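Local coordinates for ribonucleoside triphosphate reductase (Lactobacillus leichmannii, PDB 1L1L), which reduces ribonucleoside triphosphates to 2'-deoxyribonucleoside triphosphates as a monomeric, allosterically regulated, cobalamin-dependent (class II) ribonucleotide reductase, at residues I175-D183 and L237-Q248. Numbering follows the deposited sequence.
Sequences IPRVDFAID and LHFAQTNPDRKQ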
loop_
_atom_site.group_PDB
_atom_site.type_symbol
_atom_site.label_atom_id
_atom_site.label_comp_id
_atom_site.label_asym_id
_atom_site.label_seq_id
_atom_site.Cartn_x
_atom_site.Cartn_y
_atom_site.Cartn_z
ATOM N N ILE A 175 5.073 -9.962 25.729
ATOM C CA ILE A 175 6.302 -10.633 25.329
ATOM C C ILE A 175 7.136 -10.942 26.576
ATOM O O ILE A 175 7.481 -10.038 27.341
ATOM C CB ILE A 175 7.137 -9.751 24.380
ATOM C CG1 ILE A 175 6.325 -9.435 23.115
ATOM C CG2 ILE A 175 8.440 -10.462 24.016
ATOM C CD1 ILE A 175 7.081 -8.594 22.109
ATOM N N PRO A 176 7.473 -12.226 26.784
ATOM C CA PRO A 176 8.263 -12.715 27.922
ATOM C C PRO A 176 9.680 -12.161 28.020
ATOM O O PRO A 176 10.195 -11.560 27.079
ATOM C CB PRO A 176 8.251 -14.227 27.723
ATOM C CG PRO A 176 8.195 -14.359 26.227
ATOM C CD PRO A 176 7.157 -13.328 25.859
ATOM N N ARG A 177 10.314 -12.367 29.172
ATOM C CA ARG A 177 11.671 -11.886 29.363
ATOM C C ARG A 177 12.624 -12.604 28.413
ATOM O O ARG A 177 12.462 -13.787 28.146
ATOM C CB ARG A 177 12.116 -12.115 30.812
ATOM C CG ARG A 177 11.767 -13.492 31.361
ATOM C CD ARG A 177 12.449 -13.749 32.709
ATOM N NE ARG A 177 11.940 -14.956 33.366
ATOM C CZ ARG A 177 12.453 -15.486 34.476
ATOM N NH1 ARG A 177 13.503 -14.922 35.063
ATOM N NH2 ARG A 177 11.907 -16.575 35.011
ATOM N N VAL A 178 13.613 -11.881 27.898
ATOM C CA VAL A 178 14.596 -12.480 27.005
ATOM C C VAL A 178 15.466 -13.398 27.867
ATOM O O VAL A 178 16.416 -12.945 28.506
ATOM C CB VAL A 178 15.490 -11.402 26.338
ATOM C CG1 VAL A 178 16.467 -12.057 25.375
ATOM C CG2 VAL A 178 14.624 -10.379 25.600
ATOM N N ASP A 179 15.129 -14.686 27.873
ATOM C CA ASP A 179 15.838 -15.692 28.664
ATOM C C ASP A 179 17.281 -16.031 28.306
ATOM O O ASP A 179 18.087 -16.276 29.207
ATOM C CB ASP A 179 15.028 -16.988 28.681
ATOM C CG ASP A 179 13.831 -16.911 29.596
ATOM O OD1 ASP A 179 12.944 -17.783 29.488
ATOM O OD2 ASP A 179 13.778 -15.986 30.435
ATOM N N PHE A 180 17.618 -16.065 27.016
ATOM C CA PHE A 180 18.980 -16.417 26.615
ATOM C C PHE A 180 19.602 -15.533 25.550
ATOM O O PHE A 180 18.963 -15.208 24.547
ATOM C CB PHE A 180 19.023 -17.860 26.094
ATOM C CG PHE A 180 18.188 -18.821 26.882
ATOM C CD1 PHE A 180 18.470 -19.081 28.220
ATOM C CD2 PHE A 180 17.111 -19.464 26.288
ATOM C CE1 PHE A 180 17.686 -19.966 28.954
ATOM C CE2 PHE A 180 16.321 -20.353 27.010
ATOM C CZ PHE A 180 16.609 -20.605 28.349
ATOM N N ALA A 181 20.854 -15.148 25.763
ATOM C CA ALA A 181 21.577 -14.352 24.782
ATOM C C ALA A 181 22.145 -15.407 23.846
ATOM O O ALA A 181 22.938 -16.246 24.268
ATOM C CB ALA A 181 22.697 -13.581 25.436
ATOM N N ILE A 182 21.737 -15.371 22.583
ATOM C CA ILE A 182 22.191 -16.367 21.620
ATOM C C ILE A 182 23.488 -16.038 20.894
ATOM O O ILE A 182 23.701 -14.915 20.448
ATOM C CB ILE A 182 21.101 -16.632 20.556
ATOM C CG1 ILE A 182 19.806 -17.086 21.239
ATOM C CG2 ILE A 182 21.586 -17.674 19.553
ATOM C CD1 ILE A 182 19.938 -18.350 22.065
ATOM N N ASP A 183 24.355 -17.040 20.785
ATOM C CA ASP A 183 25.618 -16.895 20.073
ATOM C C ASP A 183 25.278 -17.262 18.630
ATOM O O ASP A 183 24.827 -18.379 18.362
ATOM C CB ASP A 183 26.664 -17.862 20.633
ATOM C CG ASP A 183 28.006 -17.721 19.943
ATOM O OD1 ASP A 183 28.489 -16.570 19.829
ATOM O OD2 ASP A 183 28.578 -18.749 19.516
ATOM N N LEU A 237 14.750 -18.819 19.991
ATOM C CA LEU A 237 15.811 -19.394 20.822
ATOM C C LEU A 237 16.188 -18.482 21.984
ATOM O O LEU A 237 17.027 -18.835 22.817
ATOM C CB LEU A 237 17.065 -19.675 19.994
ATOM C CG LEU A 237 17.037 -20.876 19.046
ATOM C CD1 LEU A 237 18.398 -21.005 18.380
ATOM C CD2 LEU A 237 16.692 -22.147 19.818
ATOM N N HIS A 238 15.583 -17.301 22.031
ATOM C CA HIS A 238 15.872 -16.362 23.101
ATOM C C HIS A 238 14.893 -16.551 24.256
ATOM O O HIS A 238 15.047 -15.924 25.302
ATOM C CB HIS A 238 15.777 -14.915 22.592
ATOM C CG HIS A 238 16.951 -14.472 21.775
ATOM N ND1 HIS A 238 17.171 -14.902 20.484
ATOM C CD2 HIS A 238 17.969 -13.628 22.067
ATOM C CE1 HIS A 238 18.271 -14.341 20.016
ATOM N NE2 HIS A 238 18.776 -13.563 20.957
ATOM N N PHE A 239 13.902 -17.420 24.068
ATOM C CA PHE A 239 12.877 -17.647 25.083
ATOM C C PHE A 239 12.710 -19.108 25.500
ATOM O O PHE A 239 12.486 -19.994 24.672
ATOM C CB PHE A 239 11.536 -17.084 24.590
ATOM C CG PHE A 239 11.626 -15.660 24.096
ATOM C CD1 PHE A 239 12.163 -15.374 22.839
ATOM C CD2 PHE A 239 11.226 -14.600 24.907
ATOM C CE1 PHE A 239 12.301 -14.055 22.401
ATOM C CE2 PHE A 239 11.361 -13.279 24.481
ATOM C CZ PHE A 239 11.900 -13.005 23.227
ATOM N N ALA A 240 12.809 -19.345 26.804
ATOM C CA ALA A 240 12.694 -20.690 27.357
ATOM C C ALA A 240 11.472 -21.473 26.883
ATOM O O ALA A 240 11.554 -22.677 26.662
ATOM C CB ALA A 240 12.703 -20.621 28.882
ATOM N N GLN A 241 10.344 -20.788 26.731
ATOM C CA GLN A 241 9.101 -21.428 26.300
ATOM C C GLN A 241 9.250 -22.196 24.989
ATOM O O GLN A 241 8.547 -23.182 24.752
ATOM C CB GLN A 241 8.009 -20.372 26.136
ATOM C CG GLN A 241 8.270 -19.403 24.991
ATOM C CD GLN A 241 7.234 -18.302 24.914
ATOM O OE1 GLN A 241 7.177 -17.433 25.781
ATOM N NE2 GLN A 241 6.403 -18.337 23.875
ATOM N N THR A 242 10.157 -21.733 24.136
ATOM C CA THR A 242 10.394 -22.367 22.843
ATOM C C THR A 242 11.852 -22.792 22.714
ATOM O O THR A 242 12.413 -22.797 21.617
ATOM C CB THR A 242 10.050 -21.408 21.680
ATOM O OG1 THR A 242 10.668 -20.138 21.907
ATOM C CG2 THR A 242 8.551 -21.218 21.571
ATOM N N ASN A 243 12.457 -23.144 23.845
ATOM C CA ASN A 243 13.848 -23.577 23.883
ATOM C C ASN A 243 14.139 -24.309 25.194
ATOM O O ASN A 243 14.932 -23.850 26.021
ATOM C CB ASN A 243 14.786 -22.376 23.747
ATOM C CG ASN A 243 16.241 -22.787 23.630
ATOM O OD1 ASN A 243 16.561 -23.980 23.584
ATOM N ND2 ASN A 243 17.130 -21.805 23.575
ATOM N N PRO A 244 13.491 -25.465 25.400
ATOM C CA PRO A 244 13.694 -26.250 26.620
ATOM C C PRO A 244 15.157 -26.605 26.897
ATOM O O PRO A 244 15.635 -26.454 28.020
ATOM C CB PRO A 244 12.813 -27.482 26.388
ATOM C CG PRO A 244 12.762 -27.598 24.882
ATOM C CD PRO A 244 12.584 -26.163 24.470
ATOM N N ASP A 245 15.867 -27.062 25.869
ATOM C CA ASP A 245 17.271 -27.448 26.004
ATOM C C ASP A 245 18.209 -26.319 26.406
ATOM O O ASP A 245 19.413 -26.533 26.561
ATOM C CB ASP A 245 17.767 -28.067 24.700
ATOM C CG ASP A 245 17.356 -29.512 24.556
ATOM O OD1 ASP A 245 16.186 -29.833 24.858
ATOM O OD2 ASP A 245 18.206 -30.326 24.135
ATOM N N ARG A 246 17.663 -25.118 26.560
ATOM C CA ARG A 246 18.466 -23.970 26.963
ATOM C C ARG A 246 19.699 -23.828 26.072
ATOM O O ARG A 246 20.746 -23.347 26.509
ATOM C CB ARG A 246 18.885 -24.130 28.431
ATOM C CG ARG A 246 17.786 -24.760 29.291
ATOM C CD ARG A 246 18.154 -24.889 30.766
ATOM N NE ARG A 246 17.455 -23.902 31.587
ATOM C CZ ARG A 246 17.893 -22.668 31.823
ATOM N NH1 ARG A 246 19.043 -22.253 31.305
ATOM N NH2 ARG A 246 17.172 -21.842 32.570
ATOM N N LYS A 247 19.567 -24.251 24.819
ATOM C CA LYS A 247 20.665 -24.159 23.864
ATOM C C LYS A 247 20.871 -22.702 23.459
ATOM O O LYS A 247 19.922 -22.017 23.080
ATOM C CB LYS A 247 20.353 -25.008 22.634
ATOM C CG LYS A 247 20.232 -26.488 22.929
ATOM C CD LYS A 247 19.680 -27.234 21.730
ATOM C CE LYS A 247 19.585 -28.729 22.002
ATOM N NZ LYS A 247 20.919 -29.330 22.293
ATOM N N GLN A 248 22.112 -22.234 23.543
ATOM C CA GLN A 248 22.428 -20.849 23.204
ATOM C C GLN A 248 23.479 -20.752 22.108
ATOM O O GLN A 248 24.214 -19.769 22.023
ATOM C CB GLN A 248 22.916 -20.104 24.450
ATOM C CG GLN A 248 21.999 -20.252 25.657
ATOM C CD GLN A 248 22.527 -19.534 26.893
ATOM O OE1 GLN A 248 22.288 -19.968 28.023
ATOM N NE2 GLN A 248 23.236 -18.426 26.685
#
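Phe180 against Leu237 O and Arg246, and Ile182 over the His238 ring, carry much of this loop-to-loop contact. The loop 237-248, with a short 3-10 segment at Ala240-Gln241, joins helix 224-236 to strand 249-253 of the B12-dependent reductase insertion region. The pair illustrates how two connections can be held by aromatic packing, two backbone bonds and two side-chain bonds ahead of strands 183-187 and 249-253, where Asp183 bonds the backbone of Leu250. The Phe180 ring lies against the type I turn from Asn243 to Arg246, with Arg246 CA over one face. Leu237 O meets its edge in plane, 3.5 Å from CD2, while its CE1 lies over one face of the Arg246 guanidinium, the two planes 72° apart. Asn243 ND2 ties the loop together by bonding both Leu237 O and Lys247 O. Ile182 holds CG1 beside its own backbone N (chi1 -57°), which lays that methylene over a face of the His238 imidazole in a CH-pi contact, 3.5 Å from CG1 to the ring centroid. The ring is also held from both nitrogens, ND1 by Leu234 O and NE2 by Asn289 OD1 of helix 275-289. At the other end, Pro176 CG packs against Phe239 CD2, crossing that side chain at about a right angle. Four hydrogen bonds cross between the loops. His238 O receives Phe180 N from above its carbonyl plane, and Asp179 OD1 accepts Ala240 N on its anti side. The extended Gln248 side chain runs past Phe180 CB, and NE2 donates to Ala181 O. Where strand 183-187 begins, Asp183 N reaches Gln248 O at 3.0 Å with an N-H...O angle of 165°.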